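Local coordinates for protein Nab2p (Saccharomyces cerevisiae YJM1574, PDB 5L2L) that binds the poly(A) tails of mRNAs through zinc fingers, protecting them from exosome degradation and helping to control tail length and nuclear export, at residues N49-F54 with L64-P69; K21-R26 with T38-L43. One frame throughout, in Å; residues are numbered along the deposited sequence.

Contact 1 of 2, residues N49-F54 with L64-P69. With ZN (zinc ion), chain U; nucleotides of chain G.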
loop_
_atom_site.group_PDB
_atom_site.type_symbol
_atom_site.label_atom_id
_atom_site.label_comp_id
_atom_site.label_asym_id
_atom_site.label_seq_id
_atom_site.Cartn_x
_atom_site.Cartn_y
_atom_site.Cartn_z
ATOM N N ASN F 49 1.871 -22.051 1.880
ATOM C CA ASN F 49 2.593 -23.087 1.130
ATOM C C ASN F 49 3.831 -22.507 0.427
ATOM O O ASN F 49 3.962 -22.536 -0.802
ATOM C CB ASN F 49 1.649 -23.758 0.131
ATOM C CG ASN F 49 0.526 -24.534 0.814
ATOM O OD1 ASN F 49 0.729 -25.159 1.865
ATOM N ND2 ASN F 49 -0.672 -24.495 0.219
ATOM N N GLU F 50 4.763 -21.997 1.236
ATOM C CA GLU F 50 6.010 -21.398 0.755
ATOM C C GLU F 50 7.046 -21.439 1.884
ATOM O O GLU F 50 6.698 -21.232 3.043
ATOM C CB GLU F 50 5.793 -19.939 0.288
ATOM C CG GLU F 50 7.046 -19.268 -0.284
ATOM C CD GLU F 50 6.833 -17.825 -0.746
ATOM O OE1 GLU F 50 5.682 -17.416 -0.994
ATOM O OE2 GLU F 50 7.841 -17.093 -0.886
ATOM N N ASP F 51 8.311 -21.705 1.539
ATOM C CA ASP F 51 9.379 -21.754 2.536
ATOM C C ASP F 51 9.703 -20.362 3.084
ATOM O O ASP F 51 9.824 -19.394 2.326
ATOM C CB ASP F 51 10.654 -22.348 1.924
ATOM C CG ASP F 51 10.567 -23.840 1.683
ATOM O OD1 ASP F 51 9.681 -24.524 2.244
ATOM O OD2 ASP F 51 11.424 -24.343 0.940
ATOM N N CYS F 52 9.868 -20.268 4.407
ATOM C CA CYS F 52 10.269 -19.000 5.038
ATOM C C CYS F 52 11.674 -18.563 4.595
ATOM O O CYS F 52 12.634 -19.348 4.659
ATOM C CB CYS F 52 10.241 -19.122 6.568
ATOM S SG CYS F 52 10.584 -17.521 7.425
ATOM N N ARG F 53 11.790 -17.284 4.188
ATOM C CA ARG F 53 13.085 -16.710 3.808
ATOM C C ARG F 53 14.091 -16.731 4.952
ATOM O O ARG F 53 15.308 -16.726 4.711
ATOM C CB ARG F 53 12.919 -15.263 3.331
ATOM C CG ARG F 53 12.255 -15.117 1.979
ATOM C CD ARG F 53 11.881 -13.660 1.701
ATOM N NE ARG F 53 11.158 -13.569 0.449
ATOM C CZ ARG F 53 10.578 -12.463 -0.015
ATOM N NH1 ARG F 53 10.668 -11.322 0.655
ATOM N NH2 ARG F 53 9.949 -12.508 -1.173
ATOM N N PHE F 54 13.620 -16.734 6.195
ATOM C CA PHE F 54 14.502 -16.658 7.351
ATOM C C PHE F 54 14.816 -18.028 7.948
ATOM O O PHE F 54 15.626 -18.118 8.883
ATOM C CB PHE F 54 13.878 -15.679 8.362
ATOM C CG PHE F 54 13.496 -14.384 7.702
ATOM C CD1 PHE F 54 14.461 -13.451 7.383
ATOM C CD2 PHE F 54 12.204 -14.168 7.262
ATOM C CE1 PHE F 54 14.137 -12.292 6.704
ATOM C CE2 PHE F 54 11.866 -13.009 6.570
ATOM C CZ PHE F 54 12.827 -12.075 6.288
ATOM N N LEU F 64 3.657 -17.594 9.470
ATOM C CA LEU F 64 2.867 -18.662 8.867
ATOM C C LEU F 64 3.590 -19.434 7.759
ATOM O O LEU F 64 2.999 -20.366 7.195
ATOM C CB LEU F 64 1.554 -18.086 8.301
ATOM C CG LEU F 64 0.609 -17.430 9.306
ATOM C CD1 LEU F 64 -0.611 -16.777 8.625
ATOM C CD2 LEU F 64 0.134 -18.447 10.341
ATOM N N PHE F 65 4.830 -19.076 7.415
ATOM C CA PHE F 65 5.573 -19.755 6.349
ATOM C C PHE F 65 6.147 -21.095 6.855
ATOM O O PHE F 65 6.148 -21.387 8.057
ATOM C CB PHE F 65 6.693 -18.835 5.808
ATOM C CG PHE F 65 6.181 -17.622 5.038
ATOM C CD1 PHE F 65 5.946 -17.695 3.659
ATOM C CD2 PHE F 65 5.964 -16.407 5.683
ATOM C CE1 PHE F 65 5.467 -16.595 2.952
ATOM C CE2 PHE F 65 5.496 -15.295 4.972
ATOM C CZ PHE F 65 5.242 -15.396 3.600
ATOM N N ARG F 66 6.623 -21.940 5.917
ATOM C CA ARG F 66 7.185 -23.249 6.280
ATOM C C ARG F 66 8.611 -23.125 6.810
ATOM O O ARG F 66 9.448 -22.436 6.225
ATOM C CB ARG F 66 7.200 -24.210 5.085
ATOM C CG ARG F 66 5.845 -24.707 4.603
ATOM C CD ARG F 66 6.010 -25.895 3.623
ATOM N NE ARG F 66 6.747 -25.496 2.421
ATOM C CZ ARG F 66 6.230 -25.390 1.204
ATOM N NH1 ARG F 66 4.953 -25.676 0.978
ATOM N NH2 ARG F 66 6.996 -25.001 0.195
ATOM N N HIS F 67 8.902 -23.840 7.900
ATOM C CA HIS F 67 10.245 -23.819 8.481
ATOM C C HIS F 67 10.860 -25.212 8.534
ATOM O O HIS F 67 10.140 -26.214 8.620
ATOM C CB HIS F 67 10.226 -23.234 9.900
ATOM C CG HIS F 67 9.672 -21.846 9.962
ATOM N ND1 HIS F 67 8.345 -21.590 10.232
ATOM C CD2 HIS F 67 10.247 -20.640 9.726
ATOM C CE1 HIS F 67 8.131 -20.287 10.175
ATOM N NE2 HIS F 67 9.262 -19.687 9.866
ATOM N N PRO F 68 12.190 -25.306 8.497
ATOM C CA PRO F 68 12.850 -26.594 8.681
ATOM C C PRO F 68 12.618 -27.134 10.079
ATOM O O PRO F 68 12.310 -26.373 11.008
ATOM C CB PRO F 68 14.338 -26.267 8.467
ATOM C CG PRO F 68 14.368 -25.015 7.727
ATOM C CD PRO F 68 13.157 -24.248 8.150
ATOM N N PRO F 69 12.781 -28.437 10.276
ATOM C CA PRO F 69 12.714 -28.972 11.634
ATOM C C PRO F 69 13.881 -28.425 12.435
ATOM O O PRO F 69 14.921 -28.067 11.883
ATOM C CB PRO F 69 12.811 -30.486 11.428
ATOM C CG PRO F 69 13.532 -30.643 10.106
ATOM C CD PRO F 69 13.163 -29.452 9.277
HETATM ZN ZN ZN U . 9.383 -17.629 9.459
ATOM P P A G 5 7.592 -9.417 -0.854
ATOM O OP1 A G 5 8.986 -9.708 -1.242
ATOM O OP2 A G 5 6.566 -10.458 -1.060
ATOM O "O5'" A G 5 7.677 -9.038 0.690
ATOM C "C5'" A G 5 6.546 -8.515 1.395
ATOM C "C4'" A G 5 6.579 -8.906 2.856
ATOM O "O4'" A G 5 6.309 -10.337 2.993
ATOM C "C3'" A G 5 7.904 -8.664 3.565
ATOM O "O3'" A G 5 7.642 -8.360 4.931
ATOM C "C2'" A G 5 8.594 -10.023 3.437
ATOM O "O2'" A G 5 9.619 -10.283 4.379
ATOM C "C1'" A G 5 7.418 -10.985 3.595
ATOM N N9 A G 5 7.645 -12.273 2.917
ATOM C C8 A G 5 7.418 -12.572 1.604
ATOM N N7 A G 5 7.747 -13.794 1.249
ATOM C C5 A G 5 8.251 -14.348 2.425
ATOM C C6 A G 5 8.766 -15.618 2.738
ATOM N N6 A G 5 8.870 -16.602 1.841
ATOM N N1 A G 5 9.198 -15.841 4.004
ATOM C C2 A G 5 9.073 -14.850 4.899
ATOM N N3 A G 5 8.582 -13.619 4.724
ATOM C C4 A G 5 8.193 -13.419 3.457
ATOM P P A G 6 8.177 -6.990 5.579
ATOM O OP1 A G 6 7.608 -6.890 6.935
ATOM O OP2 A G 6 7.967 -5.879 4.606
ATOM O "O5'" A G 6 9.732 -7.253 5.712
ATOM C "C5'" A G 6 10.665 -6.201 5.553
ATOM C "C4'" A G 6 12.031 -6.672 5.968
ATOM O "O4'" A G 6 12.032 -6.983 7.393
ATOM C "C3'" A G 6 12.502 -7.967 5.323
ATOM O "O3'" A G 6 12.940 -7.798 3.982
ATOM C "C2'" A G 6 13.582 -8.415 6.298
ATOM O "O2'" A G 6 14.763 -7.636 6.117
ATOM C "C1'" A G 6 12.928 -8.052 7.642
ATOM N N9 A G 6 12.169 -9.201 8.192
ATOM C C8 A G 6 10.861 -9.564 7.907
ATOM N N7 A G 6 10.469 -10.654 8.516
ATOM C C5 A G 6 11.597 -11.053 9.251
ATOM C C6 A G 6 11.861 -12.144 10.112
ATOM N N6 A G 6 10.974 -13.096 10.420
ATOM N N1 A G 6 13.090 -12.235 10.678
ATOM C C2 A G 6 14.001 -11.294 10.385
ATOM N N3 A G 6 13.881 -10.228 9.586
ATOM C C4 A G 6 12.639 -10.159 9.054
ATOM P P A G 7 12.967 -9.023 2.953
ATOM O OP1 A G 7 13.148 -8.434 1.610
ATOM O OP2 A G 7 11.866 -9.997 3.163
ATOM O "O5'" A G 7 14.323 -9.747 3.381
ATOM C "C5'" A G 7 14.606 -11.096 3.059
ATOM C "C4'" A G 7 15.926 -11.499 3.664
ATOM O "O4'" A G 7 16.094 -12.928 3.498
ATOM C "C3'" A G 7 17.154 -10.851 3.034
ATOM O "O3'" A G 7 18.190 -10.730 4.020
ATOM C "C2'" A G 7 17.554 -11.882 1.980
ATOM O "O2'" A G 7 18.902 -11.819 1.575
ATOM C "C1'" A G 7 17.240 -13.190 2.712
ATOM N N9 A G 7 16.913 -14.332 1.851
ATOM C C8 A G 7 17.367 -15.626 1.992
ATOM N N7 A G 7 16.881 -16.451 1.099
ATOM C C5 A G 7 16.040 -15.654 0.328
ATOM C C6 A G 7 15.230 -15.947 -0.784
ATOM N N6 A G 7 15.150 -17.172 -1.323
ATOM N N1 A G 7 14.507 -14.932 -1.322
ATOM C C2 A G 7 14.599 -13.709 -0.777
ATOM N N3 A G 7 15.327 -13.312 0.272
ATOM C C4 A G 7 16.031 -14.345 0.786
HETATM O O HOH W 1 11.327 -24.617 5.199
HETATM O O HOH W 2 12.584 -22.108 5.433
#
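Cys52 turns SG anti to its backbone N (chi1 -175°), which puts SG on the zinc ion that His67 NE2 also binds. Cys52 SG binds the zinc ion at 2.4 Å and His67 NE2 binds it at 2.1 Å. Cys58 and Cys63 complete this C3H1-type site of the seventh finger. The first and last ligands of the finger are thus brought together, and the backbones beside them form a single bridge between Asp51 and Arg66. Arg66 N donates to Glu50 O at 3.0 Å, and Cys52 N donates to Arg66 O at 2.9 Å. Both bonds are nearly straight.

The Arg66 chain bends at chi3 (-62°), which lays its guanidinium with one face over Glu50 N. At the edge of the group Arg66 NE meets Asp51 OD1 in a salt bridge at 3.1 Å. NH2 adds a weak bond to that oxygen. The carboxylate plane stands steeply to the guanidinium.

On the RNA side, the Phe65 ring lies with one face against the base of A5 of chain G, and CZ comes within 3.4 Å of C5 of that base. Glu50 runs extended beside the ring, and its OE2 accepts from N6 of A5 at 3.0 Å. Asp51 O takes a second bond from the same N6. Arg53 N donates to N1 of A5 at 3.0 Å. Lys10 forms a salt bridge with Glu50 OE1, which probably helps to place the carboxylate. The N6 amino group and N1 are read together, as expected for adenine recognition. A guanine would present an oxygen to the two acceptors and a protonated N1 to the Arg53 N-H, so this arrangement is consistent with selection of poly(A).

Contact 2 of 2, residues K21-R26 with T38-L43. With ZN (zinc ion), chain S; ZN (zinc ion), chain T; nucleotides of chain H; nucleotides of chain C.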
loop_
_atom_site.group_PDB
_atom_site.type_symbol
_atom_site.label_atom_id
_atom_site.label_comp_id
_atom_site.label_asym_id
_atom_site.label_seq_id
_atom_site.Cartn_x
_atom_site.Cartn_y
_atom_site.Cartn_z
ATOM N N LYS F 21 -7.961 -13.945 -4.657
ATOM C CA LYS F 21 -8.861 -15.069 -4.417
ATOM C C LYS F 21 -8.580 -15.832 -3.129
ATOM O O LYS F 21 -9.329 -16.768 -2.817
ATOM C CB LYS F 21 -8.820 -16.040 -5.609
ATOM C CG LYS F 21 -7.526 -16.772 -5.824
ATOM C CD LYS F 21 -7.644 -17.702 -7.045
ATOM C CE LYS F 21 -6.384 -18.500 -7.285
ATOM N NZ LYS F 21 -6.587 -19.557 -8.334
ATOM N N TYR F 22 -7.570 -15.443 -2.352
ATOM C CA TYR F 22 -7.073 -16.266 -1.250
ATOM C C TYR F 22 -7.655 -15.834 0.111
ATOM O O TYR F 22 -8.359 -14.825 0.232
ATOM C CB TYR F 22 -5.535 -16.228 -1.253
ATOM C CG TYR F 22 -4.937 -16.819 -2.511
ATOM C CD1 TYR F 22 -4.985 -18.185 -2.746
ATOM C CD2 TYR F 22 -4.350 -16.011 -3.479
ATOM C CE1 TYR F 22 -4.441 -18.732 -3.901
ATOM C CE2 TYR F 22 -3.795 -16.562 -4.640
ATOM C CZ TYR F 22 -3.850 -17.918 -4.833
ATOM O OH TYR F 22 -3.312 -18.465 -5.976
ATOM N N ARG F 23 -7.362 -16.634 1.147
ATOM C CA ARG F 23 -7.849 -16.371 2.509
ATOM C C ARG F 23 -6.915 -15.401 3.230
ATOM O O ARG F 23 -5.690 -15.508 3.122
ATOM C CB ARG F 23 -7.954 -17.659 3.339
ATOM C CG ARG F 23 -9.125 -18.575 2.993
ATOM C CD ARG F 23 -9.541 -19.504 4.191
ATOM N NE ARG F 23 -8.616 -20.616 4.381
ATOM C CZ ARG F 23 -8.802 -21.639 5.214
ATOM N NH1 ARG F 23 -9.902 -21.731 5.969
ATOM N NH2 ARG F 23 -7.879 -22.588 5.289
ATOM N N HIS F 24 -7.504 -14.479 3.997
ATOM C CA HIS F 24 -6.774 -13.413 4.685
ATOM C C HIS F 24 -6.965 -13.505 6.199
ATOM O O HIS F 24 -8.096 -13.423 6.705
ATOM C CB HIS F 24 -7.215 -12.034 4.173
ATOM C CG HIS F 24 -6.930 -11.817 2.717
ATOM N ND1 HIS F 24 -7.798 -12.212 1.724
ATOM C CD2 HIS F 24 -5.847 -11.296 2.084
ATOM C CE1 HIS F 24 -7.273 -11.922 0.541
ATOM N NE2 HIS F 24 -6.078 -11.382 0.734
ATOM N N ALA F 25 -5.857 -13.627 6.922
ATOM C CA ALA F 25 -5.899 -13.657 8.382
ATOM C C ALA F 25 -5.995 -12.240 8.952
ATOM O O ALA F 25 -5.271 -11.332 8.518
ATOM C CB ALA F 25 -4.654 -14.375 8.930
ATOM N N ARG F 26 -6.886 -12.055 9.933
ATOM C CA ARG F 26 -7.000 -10.815 10.699
ATOM C C ARG F 26 -6.665 -11.016 12.171
ATOM O O ARG F 26 -6.812 -10.073 12.966
ATOM C CB ARG F 26 -8.410 -10.216 10.577
ATOM C CG ARG F 26 -8.819 -9.963 9.165
ATOM C CD ARG F 26 -9.917 -8.916 9.057
ATOM N NE ARG F 26 -11.092 -9.187 9.878
ATOM C CZ ARG F 26 -12.027 -10.082 9.578
ATOM N NH1 ARG F 26 -11.910 -10.825 8.493
ATOM N NH2 ARG F 26 -13.072 -10.246 10.370
ATOM N N THR F 38 -11.626 -25.770 6.557
ATOM C CA THR F 38 -12.325 -25.569 5.289
ATOM C C THR F 38 -13.325 -24.408 5.300
ATOM O O THR F 38 -14.139 -24.304 4.372
ATOM C CB THR F 38 -13.058 -26.846 4.873
ATOM O OG1 THR F 38 -13.937 -27.254 5.921
ATOM C CG2 THR F 38 -12.090 -27.959 4.577
ATOM N N ARG F 39 -13.291 -23.536 6.307
ATOM C CA ARG F 39 -14.184 -22.376 6.350
ATOM C C ARG F 39 -13.614 -21.251 5.491
ATOM O O ARG F 39 -12.545 -20.710 5.793
ATOM C CB ARG F 39 -14.390 -21.904 7.792
ATOM C CG ARG F 39 -15.217 -20.621 7.881
ATOM C CD ARG F 39 -15.565 -20.180 9.303
ATOM N NE ARG F 39 -16.258 -18.899 9.243
ATOM C CZ ARG F 39 -16.937 -18.322 10.233
ATOM N NH1 ARG F 39 -17.049 -18.896 11.431
ATOM N NH2 ARG F 39 -17.521 -17.151 9.999
ATOM N N ILE F 40 -14.339 -20.856 4.441
ATOM C CA ILE F 40 -13.694 -20.033 3.409
ATOM C C ILE F 40 -13.402 -18.604 3.904
ATOM O O ILE F 40 -12.433 -17.969 3.449
ATOM C CB ILE F 40 -14.547 -20.057 2.117
ATOM C CG1 ILE F 40 -13.782 -19.449 0.928
ATOM C CG2 ILE F 40 -15.863 -19.335 2.327
ATOM C CD1 ILE F 40 -12.493 -20.227 0.530
ATOM N N ASP F 41 -14.184 -18.084 4.852
ATOM C CA ASP F 41 -13.956 -16.746 5.397
ATOM C C ASP F 41 -13.270 -16.763 6.775
ATOM O O ASP F 41 -13.303 -15.748 7.487
ATOM C CB ASP F 41 -15.281 -15.986 5.489
ATOM C CG ASP F 41 -16.223 -16.587 6.519
ATOM O OD1 ASP F 41 -16.221 -17.825 6.677
ATOM O OD2 ASP F 41 -16.967 -15.822 7.169
ATOM N N CYS F 42 -12.641 -17.875 7.160
ATOM C CA CYS F 42 -11.967 -17.948 8.461
ATOM C C CYS F 42 -10.904 -16.853 8.593
ATOM O O CYS F 42 -10.093 -16.646 7.683
ATOM C CB CYS F 42 -11.327 -19.328 8.649
ATOM S SG CYS F 42 -10.603 -19.619 10.300
ATOM N N LEU F 43 -10.901 -16.153 9.732
ATOM C CA LEU F 43 -9.991 -15.029 9.941
ATOM C C LEU F 43 -8.718 -15.392 10.701
ATOM O O LEU F 43 -7.862 -14.519 10.896
ATOM C CB LEU F 43 -10.719 -13.883 10.670
ATOM C CG LEU F 43 -11.296 -14.062 12.073
ATOM C CD1 LEU F 43 -10.204 -14.045 13.171
ATOM C CD2 LEU F 43 -12.319 -12.947 12.315
HETATM ZN ZN ZN S . -4.596 -11.338 -0.750
HETATM ZN ZN ZN T . -9.462 -21.651 10.043
ATOM P P A H 10 -18.706 -13.426 17.478
ATOM O OP1 A H 10 -19.800 -12.698 16.791
ATOM O OP2 A H 10 -18.688 -13.469 18.963
ATOM O "O5'" A H 10 -18.670 -14.907 16.902
ATOM C "C5'" A H 10 -18.781 -16.046 17.750
ATOM C "C4'" A H 10 -17.775 -17.110 17.387
ATOM O "O4'" A H 10 -17.549 -17.090 15.945
ATOM C "C3'" A H 10 -16.400 -16.950 18.033
ATOM O "O3'" A H 10 -15.838 -18.239 18.299
ATOM C "C2'" A H 10 -15.595 -16.261 16.931
ATOM O "O2'" A H 10 -14.197 -16.422 17.040
ATOM C "C1'" A H 10 -16.158 -16.947 15.692
ATOM N N9 A H 10 -15.966 -16.220 14.429
ATOM C C8 A H 10 -16.555 -15.049 14.030
ATOM N N7 A H 10 -16.191 -14.640 12.841
ATOM C C5 A H 10 -15.281 -15.597 12.410
ATOM C C6 A H 10 -14.546 -15.743 11.214
ATOM N N6 A H 10 -14.580 -14.888 10.185
ATOM N N1 A H 10 -13.737 -16.819 11.106
ATOM C C2 A H 10 -13.694 -17.696 12.127
ATOM N N3 A H 10 -14.350 -17.674 13.288
ATOM C C4 A H 10 -15.135 -16.584 13.376
ATOM P P A C 3 -1.885 -16.703 -8.810
ATOM O OP1 A C 3 -3.342 -16.471 -8.603
ATOM O OP2 A C 3 -1.431 -17.917 -9.543
ATOM O "O5'" A C 3 -1.242 -15.417 -9.509
ATOM C "C5'" A C 3 -2.019 -14.245 -9.771
ATOM C "C4'" A C 3 -1.762 -13.167 -8.744
ATOM O "O4'" A C 3 -1.956 -13.753 -7.418
ATOM C "C3'" A C 3 -0.341 -12.585 -8.762
ATOM O "O3'" A C 3 -0.343 -11.168 -8.461
ATOM C "C2'" A C 3 0.361 -13.390 -7.658
ATOM O "O2'" A C 3 1.476 -12.749 -7.078
ATOM C "C1'" A C 3 -0.776 -13.595 -6.648
ATOM N N9 A C 3 -0.616 -14.747 -5.735
ATOM C C8 A C 3 -0.272 -16.060 -5.992
ATOM N N7 A C 3 -0.207 -16.830 -4.914
ATOM C C5 A C 3 -0.529 -15.975 -3.852
ATOM C C6 A C 3 -0.640 -16.146 -2.442
ATOM N N6 A C 3 -0.446 -17.285 -1.773
ATOM N N1 A C 3 -0.978 -15.067 -1.697
ATOM C C2 A C 3 -1.195 -13.906 -2.325
ATOM N N3 A C 3 -1.121 -13.618 -3.620
ATOM C C4 A C 3 -0.776 -14.696 -4.354
HETATM O O HOH W 3 -10.458 -15.682 4.957
HETATM O O HOH W 4 -13.927 -12.952 7.362
#
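Arg23 of C3H1-type zinc finger 5 and Arg26, two residues past its zinc ligand His24, reach across to finger 6 around its type I beta turn from Arg39 to Cys42. The Arg23 chain bends at chi3 (-76°) and runs past Ile40 O, its CD 3.4 Å away. Arg23 NH1 then donates to Arg39 O at 2.8 Å from above the carbonyl plane. Cys42 N, closing the turn, reaches that oxygen from the opposite face. Arg23 NE is held by Leu6 O. Replacing Arg23 with an alanine would probably leave Arg39 O without its second donor and Leu6 O without its mate, weakening the join between the fingers.

Arg26 crosses Leu43 at about a right angle, one guanidinium face against the leucine, with NH2 3.4 Å from CD2. The backbones meet here too, since Arg26 N donates to Leu43 O at 2.8 Å.

Within the turn, Arg39 grips the Asp41 carboxylate side-on with NE and NH2. This probably helps to hold its guanidinium face over the base of A10 of chain H. N6 of that base donates to Asp41 O, and Leu43 N donates to N1 of the same base at 3.2 Å.

From the N terminus, the chain forms finger 5, whose last zinc ligand is His24. Contact 2 starts just before it, at Lys21, and closes a loop of 11 residues, running from the end of finger 5 into finger 6. It joins two fingers. The chain then completes finger 6 with His46 and passes on to residues 49-54. Contact 1 closes a loop of nine residues inside finger 7. It joins the two ends of one finger. The loops follow in series and neither nest nor cross. The centres of contacts 1 and 2 lie about 20 Å apart, on opposite sides of the chain's centre. Asn49 bonds to Glu7, tying residues 49-54 to the chain just before finger 5.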